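Local coordinates for signal recognition 54 kDa protein (Pyrococcus furiosus, PDB 3DM5) that serves as the SRP54 subunit of the archaeal signal recognition particle, joining a helical bundle, a P-loop GTPase-type domain and a signal peptide binding domain, at residues A91-E95 / I269-G273. Numbering follows the deposited sequence.
With GDP (guanosine-5'-diphosphate), chain J.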
loop_
_atom_site.group_PDB
_atom_site.type_symbol
_atom_site.label_atom_id
_atom_site.label_comp_id
_atom_site.label_asym_id
_atom_site.label_seq_id
_atom_site.Cartn_x
_atom_site.Cartn_y
_atom_site.Cartn_z
ATOM N N ALA A 91 3.987 1.286 -34.681
ATOM C CA ALA A 91 2.889 0.393 -35.042
ATOM C C ALA A 91 3.214 -0.494 -36.248
ATOM O O ALA A 91 3.790 -0.046 -37.244
ATOM C CB ALA A 91 1.617 1.209 -35.304
ATOM N N LYS A 92 2.841 -1.763 -36.145
ATOM C CA LYS A 92 2.884 -2.677 -37.281
ATOM C C LYS A 92 1.499 -3.272 -37.393
ATOM O O LYS A 92 1.245 -4.337 -36.839
ATOM C CB LYS A 92 3.899 -3.800 -37.053
ATOM C CG LYS A 92 5.312 -3.338 -36.745
ATOM C CD LYS A 92 6.125 -3.099 -38.011
ATOM C CE LYS A 92 7.621 -3.208 -37.731
ATOM N NZ LYS A 92 8.054 -2.400 -36.544
ATOM N N PRO A 93 0.590 -2.575 -38.090
ATOM C CA PRO A 93 -0.810 -3.007 -38.190
ATOM C C PRO A 93 -0.945 -4.350 -38.870
ATOM O O PRO A 93 0.016 -4.851 -39.437
ATOM C CB PRO A 93 -1.450 -1.918 -39.059
ATOM C CG PRO A 93 -0.291 -1.225 -39.731
ATOM C CD PRO A 93 0.801 -1.262 -38.717
ATOM N N ILE A 94 -2.129 -4.938 -38.792
ATOM C CA ILE A 94 -2.457 -6.117 -39.576
ATOM C C ILE A 94 -3.004 -5.638 -40.900
ATOM O O ILE A 94 -3.989 -4.911 -40.923
ATOM C CB ILE A 94 -3.580 -6.941 -38.916
ATOM C CG1 ILE A 94 -3.061 -7.722 -37.711
ATOM C CG2 ILE A 94 -4.203 -7.895 -39.925
ATOM C CD1 ILE A 94 -4.162 -8.509 -37.008
ATOM N N GLU A 95 -2.378 -6.050 -41.999
ATOM C CA GLU A 95 -2.876 -5.715 -43.332
ATOM C C GLU A 95 -3.993 -6.639 -43.804
ATOM O O GLU A 95 -3.854 -7.855 -43.786
ATOM C CB GLU A 95 -1.729 -5.741 -44.320
ATOM C CG GLU A 95 -0.668 -4.701 -43.993
ATOM C CD GLU A 95 0.641 -4.936 -44.741
ATOM O OE1 GLU A 95 0.712 -5.888 -45.554
ATOM O OE2 GLU A 95 1.599 -4.163 -44.513
ATOM N N ILE A 269 3.863 -6.711 -31.586
ATOM C CA ILE A 269 2.652 -6.719 -30.782
ATOM C C ILE A 269 1.642 -5.872 -31.534
ATOM O O ILE A 269 1.895 -4.684 -31.773
ATOM C CB ILE A 269 2.873 -6.087 -29.407
ATOM C CG1 ILE A 269 4.021 -6.784 -28.680
ATOM C CG2 ILE A 269 1.603 -6.153 -28.581
ATOM C CD1 ILE A 269 4.630 -5.940 -27.619
ATOM N N LYS A 270 0.503 -6.477 -31.900
ATOM C CA LYS A 270 -0.521 -5.790 -32.688
ATOM C C LYS A 270 -1.717 -5.296 -31.854
ATOM O O LYS A 270 -2.287 -4.253 -32.133
ATOM C CB LYS A 270 -0.998 -6.692 -33.813
ATOM C CG LYS A 270 0.139 -7.362 -34.566
ATOM C CD LYS A 270 0.294 -6.813 -35.963
ATOM C CE LYS A 270 1.396 -7.547 -36.743
ATOM N NZ LYS A 270 1.196 -7.492 -38.218
ATOM N N PHE A 271 -2.105 -6.040 -30.827
ATOM C CA PHE A 271 -3.172 -5.589 -29.937
ATOM C C PHE A 271 -2.834 -5.943 -28.512
ATOM O O PHE A 271 -1.988 -6.792 -28.258
ATOM C CB PHE A 271 -4.513 -6.254 -30.277
ATOM C CG PHE A 271 -4.955 -6.063 -31.700
ATOM C CD1 PHE A 271 -4.389 -6.815 -32.725
ATOM C CD2 PHE A 271 -5.962 -5.167 -32.010
ATOM C CE1 PHE A 271 -4.803 -6.662 -34.040
ATOM C CE2 PHE A 271 -6.385 -5.009 -33.316
ATOM C CZ PHE A 271 -5.794 -5.764 -34.339
ATOM N N ILE A 272 -3.523 -5.304 -27.580
ATOM C CA ILE A 272 -3.449 -5.702 -26.189
ATOM C C ILE A 272 -4.853 -5.947 -25.712
ATOM O O ILE A 272 -5.777 -5.264 -26.129
ATOM C CB ILE A 272 -2.749 -4.641 -25.326
ATOM C CG1 ILE A 272 -3.360 -3.255 -25.533
ATOM C CG2 ILE A 272 -1.265 -4.619 -25.639
ATOM C CD1 ILE A 272 -2.932 -2.245 -24.496
ATOM N N GLY A 273 -5.022 -6.960 -24.874
ATOM C CA GLY A 273 -6.281 -7.174 -24.181
ATOM C C GLY A 273 -6.336 -6.410 -22.861
ATOM O O GLY A 273 -5.348 -6.299 -22.138
HETATM P PB GDP J . -8.584 -19.597 -22.885
HETATM O O1B GDP J . -7.367 -18.795 -22.574
HETATM O O2B GDP J . -8.384 -20.993 -22.346
HETATM O O3B GDP J . -8.811 -19.613 -24.376
HETATM O O3A GDP J . -9.872 -19.078 -22.065
HETATM P PA GDP J . -10.474 -17.589 -22.015
HETATM O O1A GDP J . -11.844 -17.587 -21.405
HETATM O O2A GDP J . -10.509 -16.937 -23.368
HETATM O "O5'" GDP J . -9.472 -16.863 -20.989
HETATM C "C5'" GDP J . -9.472 -17.346 -19.651
HETATM C "C4'" GDP J . -9.799 -16.224 -18.662
HETATM O "O4'" GDP J . -9.041 -15.012 -18.885
HETATM C "C3'" GDP J . -11.268 -15.844 -18.729
HETATM O "O3'" GDP J . -11.693 -15.739 -17.367
HETATM C "C2'" GDP J . -11.272 -14.498 -19.431
HETATM O "O2'" GDP J . -12.291 -13.644 -18.965
HETATM C "C1'" GDP J . -9.955 -13.907 -18.996
HETATM N N9 GDP J . -9.408 -12.902 -19.921
HETATM C C8 GDP J . -9.083 -13.033 -21.218
HETATM N N7 GDP J . -8.561 -11.872 -21.699
HETATM C C5 GDP J . -8.538 -10.989 -20.682
HETATM C C6 GDP J . -8.123 -9.578 -20.462
HETATM O O6 GDP J . -7.620 -8.880 -21.374
HETATM N N1 GDP J . -8.303 -9.063 -19.240
HETATM C C2 GDP J . -8.820 -9.770 -18.220
HETATM N N2 GDP J . -8.960 -9.175 -17.017
HETATM N N3 GDP J . -9.211 -11.054 -18.340
HETATM C C4 GDP J . -9.097 -11.687 -19.520
HETATM O O HOH W 1 1.900 -2.485 -33.577
#
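The loop of residues 91-95 passes the start of strand 269-273 without pairing to it, Pro93 and Lys270 coming nearest with their CA atoms 6.2 Å apart, and a water bridges the backbones, accepting from Lys92 N and donating to Ile269 O at 2.8 Å each. The setting is the P-loop NTPase fold of the SRP54 GTPase domain, where strand 269-273 lies in the sheet between the parallel strand 242-247 and the antiparallel strand 281-283; the loop leads from helix 71-86 to strand 101-106. The contact illustrates how an irregular linker can be fastened to a strand by side chains and a water in place of strand pairing. Lys270 reaches across to the loop, its chain bent at chi2 (-110°) before it runs out to the ammonium group. There NZ donates to Pro93 O at 3.1 Å, approaching from above the carbonyl plane, 54° out of it. The same NZ forms a salt bridge with Glu215, the first residue of strand 215-221, so one ammonium group ties the linker to a carboxylate of the sheet. Ile94 supplies the apolar half of the contact. Its CG1 branch lies beside the backbone N (chi1 -75°) and crosses the lysine chain at about a right angle, CG1 meeting Lys270 CD at 3.9 Å. The ring of Phe271 packs edge-to-face with Tyr123 of helix 113-125, so the aromatic partner of Ile94 belongs to the packing between sheet and helix. At the far end of the strand, Gly273 belongs to the GDP pocket, its C atom 3.2 Å from O6 of the guanine. Back at the loop, Ile94 CD1 meets the edge of the Phe271 ring, in its plane, 3.6 Å from CE1.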